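Local coordinates for protein BauA (PDB 6HCP) that serves as the outer-membrane receptor for ferric preacinetobactin in Acinetobacter baumannii and probably carries this siderophore inward as a TonB-dependent transporter, at residues G50-K55 against A146-M151; N63-T68 against V138-G143; V436-G441 against V468-K473. All blocks are in the same frame, centred on the assembly; numbering follows the deposited sequence.

Interaction 1 (G50-K55 against A146-M151); sequences GFLGSK and ALLNGM
Phe-51 meets the C-terminal end of the short helix 146-149 through both its backbone and its ring. Its amide N donates to Leu-148 O at 3.0 Å, tilted out of the carbonyl plane by 24°. The ring then runs back along the helix end, bringing CE1 to 3.5 Å from Leu-147 O. A chi1 of 82° sets CG between the backbone N and carbonyl carbon of Phe-51, and this swings the ring onto the helix. Beside it, Leu-52 CD1 packs on Leu-148 CD2 at 3.7 Å. Gly-50 lets the backbones close in, its CA 4.6 Å from Leu-148 CA and 3.3 Å from Asn-149 OD1. Asn-149 ND2 donates to a water at 3.0 Å, which also takes a weak bond from Gly-50 N, while Ser-145 OG bonds this same ND2. Further out, Arg-443 of the barrel makes a cation-pi contact with the Phe-51 ring and donates to Leu-147 O, tying the two segments to the wall together. Within this plug-barrel interface of a TonB-dependent receptor, helix 146-149 follows strand 135-142 of the plug; Phe-51 and Leu-52 reach barrel strands 361-381 and 412-431, and Leu-148 touches Ile-485 of strand 478-489.

Interaction 2 (N63-T68 against V138-G143); sequences NTISYT and VEVLKG. With EDO (1,2-ethanediol), chain H.
Ile-65 and Tyr-67 each share two backbone hydrogen bonds with the residues they face, Val-140 and Val-138, and Lys-142 N adds a fifth to Asn-63 O at 3.0 Å. The strands so joined are antiparallel, at 170° to each other, and their axes approach to 4.6 Å. CA-H groups of the non-hydrogen-bonded residues add contacts to the same carbonyls, Thr-64 CA lying 3.2 Å from Val-140 O.

Apolar packing lies mainly on the face of Ile-65, Tyr-67, Val-138 and Val-140. Ile-65 and Val-140 stand side by side, CG2 of the first 4.0 Å from CB of the second. Ile-65 CG1, anti to the backbone N (chi1 -175°), lies over one face of the Tyr-67 ring, offset toward its rim, whereas Val-140 CG2 comes up at the ring's edge. On the other face the Thr-64 methyl CG2 crosses to the branch point CG of Leu-141.

The Lys-142 chain, extended beyond CG, passes across the Asn-63 amide with CE 3.5 Å from OD1; its NZ forms a salt bridge with Asp-88, and Asn-63 ND2 bonds Ser-529 of the barrel. One water bridges Asn-63 N and Lys-142 O. Another accepts from Ser-66 OG and donates to Glu-139 OE2, both at 2.6 Å, while Glu-139 OE1 is held by Asn-162 and the backbone N of Asn-48. A 1,2-ethanediol, probably from the crystallisation liquor, accepts from Ser-66 N through O2 and also bonds Ala-44 O.

This ladder forms one border of the five-stranded mixed sheet of the plug domain of TonB-dependent receptors: strand 64-68 is outermost, strand 135-142 continues the sheet to strand 159-165, and helix 81-84 packs on Tyr-67, Val-138 and Val-140.

Interaction 3 (V436-G441 against V468-K473); sequences VQLTLG and VALLIK. With C8E ((hydroxyethyloxy)tri(ethyloxy)octane), chain B.
Val-436 to Leu-440 run antiparallel to Val-468 to Ile-472, with the strand axes 4.7 Å apart and 173° between their directions. Two hydrogen-bonded pairs, Gln-437/Leu-471 and Thr-439/Ala-469, supply four backbone bonds, such as Thr-439 N to Ala-469 O at 2.8 Å. In the alternating non-hydrogen-bonded pairs the CA-H groups approach carbonyls of the facing strand, Val-468 CA reaching Thr-439 O at 3.2 Å.

One face is wholly aliphatic. Leu-440 and Val-468 point the same way, side by side, and Leu-440 CD2 presses on Val-468 CG2 at 3.3 Å, tighter than usual van der Waals contact. Leu-438 CD1 crosses to the same Val-468 methyl at 3.9 Å. Farther along, Leu-470 holds CG anti to its backbone N (chi1 177°) and reaches diagonally across, its CD1 meeting Val-436 CG1 at 3.9 Å. One detergent molecule lies beside the Leu-440/Gly-441 end, C8E O9 3.8 Å from Gly-441 O, and a second touches Leu-470, in keeping with a surface turned toward lipid.

The other face carries Gln-437, Thr-439, Ala-469 and Leu-471. The extended Gln-437 chain crosses the bent Lys-473 chain, bringing NE2 to 3.9 Å from Lys-473 CD. Their polar ends are held separately: NE2 donates to Asp-434 O, whereas Lys-473 NZ makes a salt bridge with Asp-59. Thr-439 OG1 pairs with Thr-428 OG1, and Ala-469 sits against Pro-61.

Such a division, hydrocarbon on the outside and a mixed surface toward the plug, is characteristic of a transmembrane beta-hairpin in the barrel of a TonB-dependent receptor.

Along the chain, interaction 2 is nested inside the loop closed by interaction 1, and interaction 3 follows both. Strand 135-142 of interaction 2 leads into helix 146-149 of interaction 1; their centres lie about 13 Å apart, and Leu-141 CD1 packs on Leu-148 CD1 at 4.1 Å. Interaction 3, in the barrel hairpin 436-451/461-473, is centred about 14 Å from interaction 1 and touches it where Leu-147 CD1 meets Gly-441 C and Leu-52 CD1 meets Thr-439 CG2. Interactions 2 and 3, with centres about 19 Å apart, do not touch, their nearest atoms being about 9 Å apart. Interaction 1 therefore lies between plug sheet and barrel wall, joining the two parts of the receptor.

Interaction 1 (G50-K55 against A146-M151)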
# COMPACT_ATOMS: atom_id res chain seq x y z
N GLY A 50 -28.94 28.86 -16.93
CA GLY A 50 -29.16 30.21 -16.43
C GLY A 50 -30.63 30.58 -16.51
O GLY A 50 -31.50 29.76 -16.15
N PHE A 51 -30.95 31.79 -16.98
CA PHE A 51 -32.34 32.27 -16.90
C PHE A 51 -33.24 31.59 -17.95
O PHE A 51 -34.45 31.79 -17.92
CB PHE A 51 -32.39 33.81 -16.92
CG PHE A 51 -32.32 34.50 -18.26
CD1 PHE A 51 -31.58 34.00 -19.31
CD2 PHE A 51 -32.93 35.73 -18.43
CE1 PHE A 51 -31.45 34.69 -20.51
CE2 PHE A 51 -32.81 36.42 -19.62
CZ PHE A 51 -32.06 35.91 -20.66
N LEU A 52 -32.69 30.75 -18.83
CA LEU A 52 -33.53 29.93 -19.72
C LEU A 52 -34.24 28.82 -18.92
O LEU A 52 -35.18 28.22 -19.41
CB LEU A 52 -32.72 29.32 -20.86
CG LEU A 52 -31.92 30.29 -21.73
CD1 LEU A 52 -31.11 29.53 -22.78
CD2 LEU A 52 -32.84 31.31 -22.39
N GLY A 53 -33.80 28.59 -17.68
CA GLY A 53 -34.36 27.58 -16.80
C GLY A 53 -33.99 26.15 -17.22
O GLY A 53 -32.98 25.89 -17.90
N SER A 54 -34.80 25.20 -16.76
CA SER A 54 -34.50 23.79 -16.90
C SER A 54 -34.59 23.36 -18.37
O SER A 54 -35.58 23.56 -19.04
CB SER A 54 -35.41 22.96 -16.02
OG SER A 54 -35.19 21.58 -16.26
N LYS A 55 -33.54 22.70 -18.87
CA LYS A 55 -33.56 22.15 -20.22
C LYS A 55 -32.96 20.73 -20.19
O LYS A 55 -32.00 20.48 -19.48
CB LYS A 55 -32.79 23.04 -21.19
CG LYS A 55 -33.40 24.43 -21.38
CD LYS A 55 -32.56 25.38 -22.23
CE LYS A 55 -32.54 25.02 -23.70
NZ LYS A 55 -33.85 25.28 -24.35
N ALA A 146 -22.60 34.96 -19.89
CA ALA A 146 -23.11 36.27 -19.36
C ALA A 146 -24.57 36.51 -19.79
O ALA A 146 -25.39 37.00 -19.00
CB ALA A 146 -22.22 37.42 -19.79
N LEU A 147 -24.94 36.13 -21.00
CA LEU A 147 -26.36 36.32 -21.41
C LEU A 147 -27.28 35.61 -20.42
O LEU A 147 -28.30 36.16 -19.98
CB LEU A 147 -26.61 35.81 -22.84
CG LEU A 147 -28.09 35.71 -23.20
CD1 LEU A 147 -28.75 37.09 -23.14
CD2 LEU A 147 -28.31 35.06 -24.55
N LEU A 148 -26.91 34.38 -20.07
CA LEU A 148 -27.77 33.51 -19.24
C LEU A 148 -27.74 33.92 -17.77
O LEU A 148 -28.73 33.79 -17.07
CB LEU A 148 -27.29 32.06 -19.37
CG LEU A 148 -27.11 31.55 -20.79
CD1 LEU A 148 -26.63 30.10 -20.79
CD2 LEU A 148 -28.40 31.70 -21.58
N ASN A 149 -26.55 34.35 -17.29
CA ASN A 149 -26.27 34.38 -15.86
C ASN A 149 -25.83 35.76 -15.37
O ASN A 149 -25.70 35.95 -14.17
CB ASN A 149 -25.19 33.35 -15.50
CG ASN A 149 -25.75 31.96 -15.35
OD1 ASN A 149 -26.77 31.79 -14.70
ND2 ASN A 149 -25.15 30.99 -16.02
N GLY A 150 -25.52 36.68 -16.28
CA GLY A 150 -24.92 37.94 -15.88
C GLY A 150 -23.48 37.74 -15.42
O GLY A 150 -22.76 36.88 -15.93
N MET A 151 -22.96 38.72 -14.69
CA MET A 151 -21.59 38.69 -14.28
C MET A 151 -21.56 38.31 -12.81
O MET A 151 -21.94 39.08 -11.94
CB MET A 151 -20.93 40.07 -14.47
CG MET A 151 -19.45 40.11 -14.11
SD MET A 151 -18.71 41.69 -14.60
CE MET A 151 -19.44 42.77 -13.37
O HOH W 1 -26.18 28.24 -15.22

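Interaction 2 (N63-T68 against V138-G143)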
# COMPACT_ATOMS: atom_id res chain seq x y z
N ASN A 63 -22.46 22.59 -23.44
CA ASN A 63 -21.92 21.39 -22.82
C ASN A 63 -22.20 21.45 -21.31
O ASN A 63 -21.64 22.29 -20.58
CB ASN A 63 -20.44 21.25 -23.19
CG ASN A 63 -19.85 19.90 -22.80
OD1 ASN A 63 -20.31 19.27 -21.85
ND2 ASN A 63 -18.87 19.44 -23.55
N THR A 64 -23.15 20.62 -20.87
CA THR A 64 -23.70 20.63 -19.53
C THR A 64 -23.65 19.22 -18.94
O THR A 64 -23.71 18.22 -19.66
CB THR A 64 -25.16 21.09 -19.51
OG1 THR A 64 -25.90 20.25 -20.41
CG2 THR A 64 -25.29 22.55 -19.88
N ILE A 65 -23.51 19.17 -17.61
CA ILE A 65 -23.64 17.90 -16.89
C ILE A 65 -24.20 18.20 -15.51
O ILE A 65 -23.94 19.26 -14.94
CB ILE A 65 -22.29 17.15 -16.82
CG1 ILE A 65 -22.48 15.78 -16.17
CG2 ILE A 65 -21.25 17.98 -16.09
CD1 ILE A 65 -21.74 14.67 -16.83
N SER A 66 -25.05 17.30 -15.02
CA SER A 66 -25.59 17.42 -13.68
C SER A 66 -25.38 16.12 -12.90
O SER A 66 -25.84 15.07 -13.33
CB SER A 66 -27.05 17.77 -13.73
OG SER A 66 -27.63 17.75 -12.44
N TYR A 67 -24.68 16.23 -11.77
CA TYR A 67 -24.40 15.09 -10.89
C TYR A 67 -25.47 15.03 -9.80
O TYR A 67 -25.84 16.04 -9.22
CB TYR A 67 -23.03 15.23 -10.26
CG TYR A 67 -21.91 15.36 -11.25
CD1 TYR A 67 -21.42 14.25 -11.92
CD2 TYR A 67 -21.35 16.60 -11.55
CE1 TYR A 67 -20.45 14.37 -12.90
CE2 TYR A 67 -20.37 16.73 -12.53
CZ TYR A 67 -19.85 15.60 -13.13
OH TYR A 67 -18.94 15.71 -14.15
N THR A 68 -25.87 13.80 -9.45
CA THR A 68 -26.88 13.59 -8.39
C THR A 68 -26.20 13.48 -7.02
O THR A 68 -25.01 13.16 -6.90
CB THR A 68 -27.74 12.35 -8.67
OG1 THR A 68 -26.90 11.20 -8.56
CG2 THR A 68 -28.38 12.38 -10.04
N VAL A 138 -25.48 18.81 -8.48
CA VAL A 138 -24.38 19.72 -8.74
C VAL A 138 -24.21 19.81 -10.25
O VAL A 138 -23.89 18.80 -10.88
CB VAL A 138 -23.08 19.24 -8.07
CG1 VAL A 138 -21.89 20.08 -8.54
CG2 VAL A 138 -23.19 19.25 -6.57
N GLU A 139 -24.55 20.97 -10.82
CA GLU A 139 -24.65 21.16 -12.23
C GLU A 139 -23.47 22.01 -12.72
O GLU A 139 -23.03 22.96 -12.06
CB GLU A 139 -25.95 21.88 -12.61
CG GLU A 139 -27.21 21.25 -12.04
CD GLU A 139 -28.48 21.99 -12.42
OE1 GLU A 139 -28.38 23.18 -12.87
OE2 GLU A 139 -29.56 21.36 -12.33
N VAL A 140 -22.97 21.68 -13.91
CA VAL A 140 -21.90 22.42 -14.55
C VAL A 140 -22.35 22.80 -15.95
O VAL A 140 -22.81 21.95 -16.74
CB VAL A 140 -20.57 21.63 -14.62
CG1 VAL A 140 -19.46 22.48 -15.23
CG2 VAL A 140 -20.15 21.12 -13.26
N LEU A 141 -22.15 24.07 -16.30
CA LEU A 141 -22.29 24.55 -17.67
C LEU A 141 -20.92 25.10 -18.09
O LEU A 141 -20.38 25.96 -17.41
CB LEU A 141 -23.36 25.64 -17.74
CG LEU A 141 -23.64 26.14 -19.16
CD1 LEU A 141 -25.08 26.58 -19.31
CD2 LEU A 141 -22.70 27.26 -19.55
N LYS A 142 -20.35 24.52 -19.14
CA LYS A 142 -18.99 24.81 -19.51
C LYS A 142 -18.94 26.04 -20.42
O LYS A 142 -19.78 26.24 -21.30
CB LYS A 142 -18.33 23.60 -20.17
CG LYS A 142 -18.24 22.39 -19.23
CD LYS A 142 -17.71 21.15 -19.88
CE LYS A 142 -18.16 19.89 -19.15
NZ LYS A 142 -17.43 18.72 -19.65
N GLY A 143 -17.92 26.86 -20.17
CA GLY A 143 -17.69 28.11 -20.91
C GLY A 143 -18.46 29.26 -20.30
O GLY A 143 -19.24 29.10 -19.36
C1 EDO H . -27.68 17.43 -18.13
O1 EDO H . -28.19 17.87 -19.40
C2 EDO H . -26.78 16.21 -18.30
O2 EDO H . -26.23 15.82 -17.02
O HOH W 2 -21.06 24.95 -23.40
O HOH W 3 -30.01 18.78 -12.70

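Interaction 3 (V436-G441 against V468-K473)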
# COMPACT_ATOMS: atom_id res chain seq x y z
N VAL A 436 -35.64 22.27 -34.68
CA VAL A 436 -34.66 23.35 -34.85
C VAL A 436 -34.99 24.45 -33.85
O VAL A 436 -36.13 24.91 -33.79
CB VAL A 436 -34.62 23.89 -36.29
CG1 VAL A 436 -33.57 24.98 -36.45
CG2 VAL A 436 -34.38 22.78 -37.30
N GLN A 437 -34.04 24.75 -32.96
CA GLN A 437 -34.28 25.64 -31.83
C GLN A 437 -33.20 26.73 -31.80
O GLN A 437 -32.01 26.43 -31.73
CB GLN A 437 -34.29 24.86 -30.52
CG GLN A 437 -35.41 23.85 -30.44
CD GLN A 437 -35.33 22.98 -29.22
OE1 GLN A 437 -34.91 23.42 -28.14
NE2 GLN A 437 -35.79 21.74 -29.36
N LEU A 438 -33.63 27.98 -32.06
CA LEU A 438 -32.72 29.14 -32.13
C LEU A 438 -32.97 30.03 -30.92
O LEU A 438 -34.10 30.49 -30.71
CB LEU A 438 -32.99 29.92 -33.42
CG LEU A 438 -32.26 31.27 -33.53
CD1 LEU A 438 -30.77 31.06 -33.67
CD2 LEU A 438 -32.79 32.06 -34.71
N THR A 439 -31.92 30.24 -30.12
CA THR A 439 -32.01 31.11 -28.95
C THR A 439 -31.21 32.39 -29.25
O THR A 439 -30.11 32.31 -29.75
CB THR A 439 -31.50 30.39 -27.69
OG1 THR A 439 -32.31 29.25 -27.41
CG2 THR A 439 -31.51 31.28 -26.46
N LEU A 440 -31.82 33.54 -29.00
CA LEU A 440 -31.22 34.87 -29.20
C LEU A 440 -31.49 35.66 -27.92
O LEU A 440 -32.62 35.66 -27.42
CB LEU A 440 -31.93 35.62 -30.33
CG LEU A 440 -31.86 35.03 -31.73
CD1 LEU A 440 -32.71 35.87 -32.67
CD2 LEU A 440 -30.43 34.96 -32.22
N GLY A 441 -30.53 36.50 -27.52
CA GLY A 441 -30.79 37.37 -26.42
C GLY A 441 -29.71 38.43 -26.23
O GLY A 441 -28.65 38.39 -26.86
N VAL A 468 -26.21 33.92 -28.93
CA VAL A 468 -27.03 33.20 -29.89
C VAL A 468 -26.62 31.73 -29.86
O VAL A 468 -25.45 31.39 -29.69
CB VAL A 468 -26.90 33.80 -31.29
CG1 VAL A 468 -25.45 33.86 -31.75
CG2 VAL A 468 -27.73 33.05 -32.31
N ALA A 469 -27.62 30.85 -29.92
CA ALA A 469 -27.36 29.43 -29.94
C ALA A 469 -28.36 28.75 -30.88
O ALA A 469 -29.52 29.15 -30.96
CB ALA A 469 -27.47 28.88 -28.54
N LEU A 470 -27.89 27.72 -31.57
CA LEU A 470 -28.72 26.96 -32.50
C LEU A 470 -28.57 25.48 -32.17
O LEU A 470 -27.45 24.98 -32.05
CB LEU A 470 -28.25 27.26 -33.92
CG LEU A 470 -28.97 26.49 -35.03
CD1 LEU A 470 -30.46 26.80 -35.00
CD2 LEU A 470 -28.36 26.83 -36.38
N LEU A 471 -29.72 24.81 -32.03
CA LEU A 471 -29.73 23.38 -31.82
C LEU A 471 -30.63 22.70 -32.87
O LEU A 471 -31.75 23.14 -33.09
CB LEU A 471 -30.23 23.10 -30.41
CG LEU A 471 -30.17 21.61 -30.06
CD1 LEU A 471 -29.55 21.39 -28.71
CD2 LEU A 471 -31.54 20.98 -30.18
N ILE A 472 -30.09 21.67 -33.52
CA ILE A 472 -30.82 20.85 -34.48
C ILE A 472 -30.88 19.41 -33.95
O ILE A 472 -29.85 18.77 -33.70
CB ILE A 472 -30.16 20.92 -35.86
CG1 ILE A 472 -30.14 22.36 -36.40
CG2 ILE A 472 -30.87 19.96 -36.81
CD1 ILE A 472 -29.22 22.54 -37.59
N LYS A 473 -32.11 18.92 -33.77
CA LYS A 473 -32.35 17.53 -33.44
C LYS A 473 -32.36 16.71 -34.73
O LYS A 473 -33.36 16.64 -35.40
CB LYS A 473 -33.67 17.40 -32.67
CG LYS A 473 -33.71 18.16 -31.35
CD LYS A 473 -35.05 18.15 -30.66
CE LYS A 473 -35.33 16.86 -29.91
NZ LYS A 473 -34.59 16.80 -28.62
C1 C8E B . -20.36 39.44 -32.86
C2 C8E B . -21.39 38.34 -32.67
C3 C8E B . -22.68 38.95 -32.15
C4 C8E B . -23.77 37.90 -31.94
C5 C8E B . -25.12 38.45 -32.38
C6 C8E B . -26.28 38.04 -31.50
C7 C8E B . -27.17 39.23 -31.27
C8 C8E B . -28.50 38.75 -30.77
O9 C8E B . -29.19 39.88 -30.27
C10 C8E B . -30.55 39.94 -30.65
C11 C8E B . -31.36 40.73 -29.63
O12 C8E B . -32.51 39.97 -29.24
C13 C8E B . -33.77 40.62 -29.39
C14 C8E B . -34.69 40.15 -28.27
O15 C8E B . -34.72 38.73 -28.19